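Local coordinates for beta-ketoacyl synthase (Pseudomonas aeruginosa, PDB 4CW4), which catalyses the condensation of acetyl-CoA with malonyl-acyl carrier protein to give acetoacetyl-acyl carrier protein, the primer of fatty acid synthesis, at residues Lys416-Ala421 and Asp428-Ala433; Val422-Leu427 and Val548-Arg553. One frame throughout, in Å; residues are numbered along the deposited sequence.

In the fold
Both contacts are built around helix 409-425, an outer helix of the thiolase fold, and both lie away from the active site. Contact 1 joins the helix to its immediate successor, helix 427-433, across a sharp turn; contact 2 sets its last turn against the end of strand 543-550, far on in the sequence. Each is a small, mostly buried patch of aliphatic methyls, with no hydrogen bond across it. Contact 1 is helix on helix, whereas contact 2 is helix on sheet and has a salt bridge, Arg553 to Glu531, close by. They abut directly: Val430 CG2 is 3.8 Å from Val425 CG2, and Val548 packs on Ala417 and Ser420.

Contact 1 (Lys416-Ala421 and Asp428-Ala433); sequences KAVASA and DTVRHA
Val418 and Val430 both hold CG1 anti to the backbone N (chi1 177° and 169°), and these two methyls meet between neighbouring helices, the two side chains at a slant and CG1 of Val418 lying 3.9 Å from CG1 of Val430. The setting is two consecutive helices joined by a tight turn, on the outside of the thiolase fold: helix 409-425 ends, and helix 427-433 sets off across it. The other branch of Val430 serves the next turn. Its CG2, anti to the carbonyl carbon, reaches CB of Ala421 at 3.9 Å and also touches the backbone there, 4.0 Å from Ala421 C. One valine thus straddles one turn of the first helix, a methyl on Val418 and a methyl on Ala421. At Ala421, which has just a methyl to offer, the backbones approach to 7.0 Å between the CA atoms of Ala421 and Val430.

All three touching residues are buried. Val418 also leans on Val457 and Phe461 of helix 444-461, and Val430 on Ile463, so the patch runs on into a wider apolar layer. Farther round helix 409-425, Ala417 and Ser420 face strand 543-550, and Lys416 makes a salt bridge to Asp220 of the second subunit.

The hydroxyl of Ser420, turned back along its own helix, is satisfied locally. Ala417 O takes two bonds, one from Ala421 N at 3.0 Å and one from Ser420 OG at 2.7 Å, both donors arriving from the same face of the carbonyl plane.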
loop_
_atom_site.group_PDB
_atom_site.type_symbol
_atom_site.label_atom_id
_atom_site.label_comp_id
_atom_site.label_asym_id
_atom_site.label_seq_id
_atom_site.Cartn_x
_atom_site.Cartn_y
_atom_site.Cartn_z
ATOM N N LYS A 416 11.421 10.507 20.156
ATOM C CA LYS A 416 12.616 10.300 19.326
ATOM C C LYS A 416 12.821 11.469 18.362
ATOM O O LYS A 416 13.955 11.871 18.080
ATOM C CB LYS A 416 12.535 8.992 18.537
ATOM C CG LYS A 416 12.618 7.752 19.384
ATOM C CD LYS A 416 12.548 6.500 18.540
ATOM C CE LYS A 416 13.812 6.303 17.732
ATOM N NZ LYS A 416 13.790 5.093 16.877
ATOM N N ALA A 417 11.722 12.023 17.853
ATOM C CA ALA A 417 11.832 13.152 16.918
ATOM C C ALA A 417 12.468 14.365 17.604
ATOM O O ALA A 417 13.387 14.997 17.066
ATOM C CB ALA A 417 10.460 13.510 16.333
ATOM N N VAL A 418 11.966 14.696 18.784
ATOM C CA VAL A 418 12.506 15.811 19.538
ATOM C C VAL A 418 13.992 15.575 19.882
ATOM O O VAL A 418 14.824 16.465 19.677
ATOM C CB VAL A 418 11.646 16.111 20.785
ATOM C CG1 VAL A 418 12.268 17.234 21.604
ATOM C CG2 VAL A 418 10.229 16.525 20.355
ATOM N N ALA A 419 14.335 14.379 20.353
ATOM C CA ALA A 419 15.720 14.094 20.696
ATOM C C ALA A 419 16.608 14.267 19.465
ATOM O O ALA A 419 17.729 14.791 19.566
ATOM C CB ALA A 419 15.863 12.681 21.247
ATOM N N SER A 420 16.125 13.829 18.303
ATOM C CA SER A 420 16.940 13.897 17.096
ATOM C C SER A 420 17.196 15.356 16.719
ATOM O O SER A 420 18.302 15.710 16.296
ATOM C CB SER A 420 16.307 13.129 15.939
ATOM O OG SER A 420 15.180 13.798 15.413
ATOM N N ALA A 421 16.177 16.203 16.905
ATOM C CA ALA A 421 16.319 17.613 16.606
ATOM C C ALA A 421 17.309 18.274 17.572
ATOM O O ALA A 421 18.096 19.122 17.174
ATOM C CB ALA A 421 14.958 18.317 16.641
ATOM N N ASP A 428 18.376 24.738 23.015
ATOM C CA ASP A 428 17.799 26.083 23.043
ATOM C C ASP A 428 16.879 26.306 21.852
ATOM O O ASP A 428 15.767 26.821 22.005
ATOM C CB ASP A 428 18.895 27.146 23.069
ATOM C CG ASP A 428 18.330 28.557 23.122
ATOM O OD1 ASP A 428 17.813 28.939 24.187
ATOM O OD2 ASP A 428 18.386 29.269 22.096
ATOM N N THR A 429 17.330 25.910 20.665
ATOM C CA THR A 429 16.515 26.090 19.462
ATOM C C THR A 429 15.243 25.239 19.522
ATOM O O THR A 429 14.184 25.678 19.121
ATOM C CB THR A 429 17.327 25.805 18.187
ATOM O OG1 THR A 429 18.353 26.791 18.059
ATOM C CG2 THR A 429 16.441 25.873 16.954
ATOM N N VAL A 430 15.344 24.024 20.030
ATOM C CA VAL A 430 14.149 23.213 20.213
ATOM C C VAL A 430 13.198 23.859 21.233
ATOM O O VAL A 430 11.990 23.920 21.015
ATOM C CB VAL A 430 14.509 21.779 20.616
ATOM C CG1 VAL A 430 13.263 21.001 21.073
ATOM C CG2 VAL A 430 15.160 21.059 19.443
ATOM N N ARG A 431 13.749 24.376 22.329
ATOM C CA ARG A 431 12.919 24.948 23.374
ATOM C C ARG A 431 12.242 26.243 22.984
ATOM O O ARG A 431 11.155 26.516 23.461
ATOM C CB ARG A 431 13.728 25.169 24.654
ATOM C CG ARG A 431 14.004 23.873 25.392
ATOM C CD ARG A 431 14.978 24.091 26.552
ATOM N NE ARG A 431 15.141 22.859 27.316
ATOM C CZ ARG A 431 16.105 22.644 28.205
ATOM N NH1 ARG A 431 17.018 23.584 28.466
ATOM N NH2 ARG A 431 16.161 21.481 28.834
ATOM N N HIS A 432 12.876 27.053 22.143
ATOM C CA HIS A 432 12.374 28.394 21.888
ATOM C C HIS A 432 12.099 28.729 20.435
ATOM O O HIS A 432 11.581 29.801 20.144
ATOM C CB HIS A 432 13.356 29.410 22.481
ATOM C CG HIS A 432 13.578 29.225 23.943
ATOM N ND1 HIS A 432 12.606 29.502 24.879
ATOM C CD2 HIS A 432 14.642 28.751 24.631
ATOM C CE1 HIS A 432 13.072 29.233 26.085
ATOM N NE2 HIS A 432 14.302 28.771 25.962
ATOM N N ALA A 433 12.391 27.803 19.529
ATOM C CA ALA A 433 12.179 28.053 18.112
ATOM C C ALA A 433 11.692 26.811 17.386
ATOM O O ALA A 433 12.023 26.603 16.220
ATOM C CB ALA A 433 13.447 28.579 17.474
#

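Contact 2 (Val422-Leu427 and Val548-Arg553); sequences VQIVGL and VVLSPR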
loop_
_atom_site.group_PDB
_atom_site.type_symbol
_atom_site.label_atom_id
_atom_site.label_comp_id
_atom_site.label_asym_id
_atom_site.label_seq_id
_atom_site.Cartn_x
_atom_site.Cartn_y
_atom_site.Cartn_z
ATOM N N VAL A 422 17.267 17.896 18.845
ATOM C CA VAL A 422 18.213 18.439 19.819
ATOM C C VAL A 422 19.651 18.174 19.368
ATOM O O VAL A 422 20.512 19.039 19.468
ATOM C CB VAL A 422 17.962 17.861 21.231
ATOM C CG1 VAL A 422 19.097 18.213 22.187
ATOM C CG2 VAL A 422 16.627 18.363 21.785
ATOM N N GLN A 423 19.910 16.989 18.829
ATOM C CA GLN A 423 21.263 16.684 18.380
ATOM C C GLN A 423 21.715 17.587 17.249
ATOM O O GLN A 423 22.902 17.856 17.103
ATOM C CB GLN A 423 21.363 15.238 17.910
ATOM C CG GLN A 423 21.082 14.217 18.980
ATOM C CD GLN A 423 21.622 12.866 18.606
ATOM O OE1 GLN A 423 20.870 11.887 18.453
ATOM N NE2 GLN A 423 22.938 12.795 18.449
ATOM N N ILE A 424 20.775 18.043 16.432
ATOM C CA ILE A 424 21.130 18.774 15.227
ATOM C C ILE A 424 21.140 20.280 15.443
ATOM O O ILE A 424 22.059 20.941 14.984
ATOM C CB ILE A 424 20.225 18.376 14.033
ATOM C CG1 ILE A 424 20.514 16.922 13.628
ATOM C CG2 ILE A 424 20.453 19.320 12.850
ATOM C CD1 ILE A 424 19.520 16.305 12.626
ATOM N N VAL A 425 20.142 20.821 16.141
ATOM C CA VAL A 425 20.038 22.279 16.312
ATOM C C VAL A 425 20.289 22.750 17.746
ATOM O O VAL A 425 20.409 23.944 17.990
ATOM C CB VAL A 425 18.654 22.855 15.824
ATOM C CG1 VAL A 425 18.401 22.537 14.364
ATOM C CG2 VAL A 425 17.503 22.332 16.676
ATOM N N GLY A 426 20.371 21.817 18.691
ATOM C CA GLY A 426 20.575 22.154 20.085
ATOM C C GLY A 426 19.303 22.340 20.874
ATOM O O GLY A 426 18.237 22.608 20.297
ATOM N N LEU A 427 19.419 22.210 22.191
ATOM C CA LEU A 427 18.277 22.305 23.093
ATOM C C LEU A 427 17.594 23.661 23.061
ATOM O O LEU A 427 16.379 23.735 23.124
ATOM C CB LEU A 427 18.707 22.054 24.534
ATOM C CG LEU A 427 18.331 20.763 25.231
ATOM C CD1 LEU A 427 18.809 20.859 26.680
ATOM C CD2 LEU A 427 16.826 20.449 25.137
ATOM N N VAL A 548 10.819 15.427 11.373
ATOM C CA VAL A 548 11.575 16.625 11.733
ATOM C C VAL A 548 11.904 17.419 10.474
ATOM O O VAL A 548 12.542 16.909 9.548
ATOM C CB VAL A 548 12.887 16.250 12.463
ATOM C CG1 VAL A 548 13.641 17.507 12.878
ATOM C CG2 VAL A 548 12.591 15.393 13.675
ATOM N N VAL A 549 11.475 18.676 10.455
ATOM C CA VAL A 549 11.721 19.569 9.331
ATOM C C VAL A 549 12.474 20.794 9.837
ATOM O O VAL A 549 12.074 21.411 10.820
ATOM C CB VAL A 549 10.393 20.041 8.671
ATOM C CG1 VAL A 549 10.675 20.734 7.339
ATOM C CG2 VAL A 549 9.413 18.893 8.507
ATOM N N LEU A 550 13.571 21.118 9.165
ATOM C CA LEU A 550 14.397 22.279 9.479
ATOM C C LEU A 550 14.102 23.402 8.502
ATOM O O LEU A 550 13.814 23.152 7.333
ATOM C CB LEU A 550 15.882 21.924 9.380
ATOM C CG LEU A 550 16.347 20.664 10.115
ATOM C CD1 LEU A 550 17.854 20.472 9.914
ATOM C CD2 LEU A 550 15.982 20.743 11.595
ATOM N N SER A 551 14.180 24.645 8.976
ATOM C CA SER A 551 13.933 25.799 8.135
ATOM C C SER A 551 15.012 25.983 7.074
ATOM O O SER A 551 16.128 25.466 7.210
ATOM C CB SER A 551 13.924 27.078 8.995
ATOM O OG SER A 551 15.232 27.319 9.483
ATOM N N PRO A 552 14.708 26.804 6.054
ATOM C CA PRO A 552 15.768 27.205 5.128
ATOM C C PRO A 552 16.988 27.825 5.812
ATOM O O PRO A 552 18.113 27.537 5.391
ATOM C CB PRO A 552 15.071 28.204 4.218
ATOM C CG PRO A 552 13.657 27.751 4.205
ATOM C CD PRO A 552 13.382 27.260 5.595
ATOM N N ARG A 553 16.791 28.650 6.835
ATOM C CA ARG A 553 17.936 29.272 7.486
ATOM C C ARG A 553 18.874 28.227 8.072
ATOM O O ARG A 553 20.088 28.325 7.911
ATOM C CB ARG A 553 17.518 30.222 8.608
ATOM C CG ARG A 553 18.702 30.993 9.187
ATOM C CD ARG A 553 18.288 31.970 10.276
ATOM N NE ARG A 553 18.158 31.289 11.562
ATOM C CZ ARG A 553 19.184 30.886 12.303
ATOM N NH1 ARG A 553 20.433 31.088 11.891
ATOM N NH2 ARG A 553 18.959 30.270 13.460
#
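The last turn of helix 409-425 lies over the end of strand 543-550, and Val425 and Leu550 bring the two backbones nearest, CA to CA 8.9 Å. This is a helix-on-sheet layer of the thiolase fold, with an outer helix covering one face of the strand. The helix closes with a bond of 2.9 Å from Gly426 N to Val422 O; Gly426 then leaves helical angles with phi at +91° and at once serves as N-cap of helix 427-433. On the other side the strand stops after Leu550, and Ser551 is the N-cap of helix 552-563.

Leu550 carries the contact alone from its side, one methyl for each partner. CD1 meets CG2 of Ile424 at 4.1 Å, and CD2 meets CG1 of Val425, also at 4.1 Å. The approaches differ: the Ile424 and Leu550 side chains cross at about a right angle, whereas Val425 and Leu550 run past each other in opposite directions. With chi1 of Ile424 at -68°, CG2 is anti to the backbone N, and this branch methyl, rather than the longer CG1 arm, meets Leu550.

Thr390 of the adjacent strand and Met558 of helix 552-563 pack on both Ile424 and Leu550 and extend the apolar patch. On the opposite face of the strand, Val549 rests on Leu487 and Phe494 of helix 482-496, so the strand is sandwiched between two helical layers. The polar groups gather just beyond, where Glu531 forms a salt bridge from OE2 to Arg553 NE and a hydrogen bond from OE1 to Ser551 OG, and the same Ser551 OG caps the backbone N of Ile554.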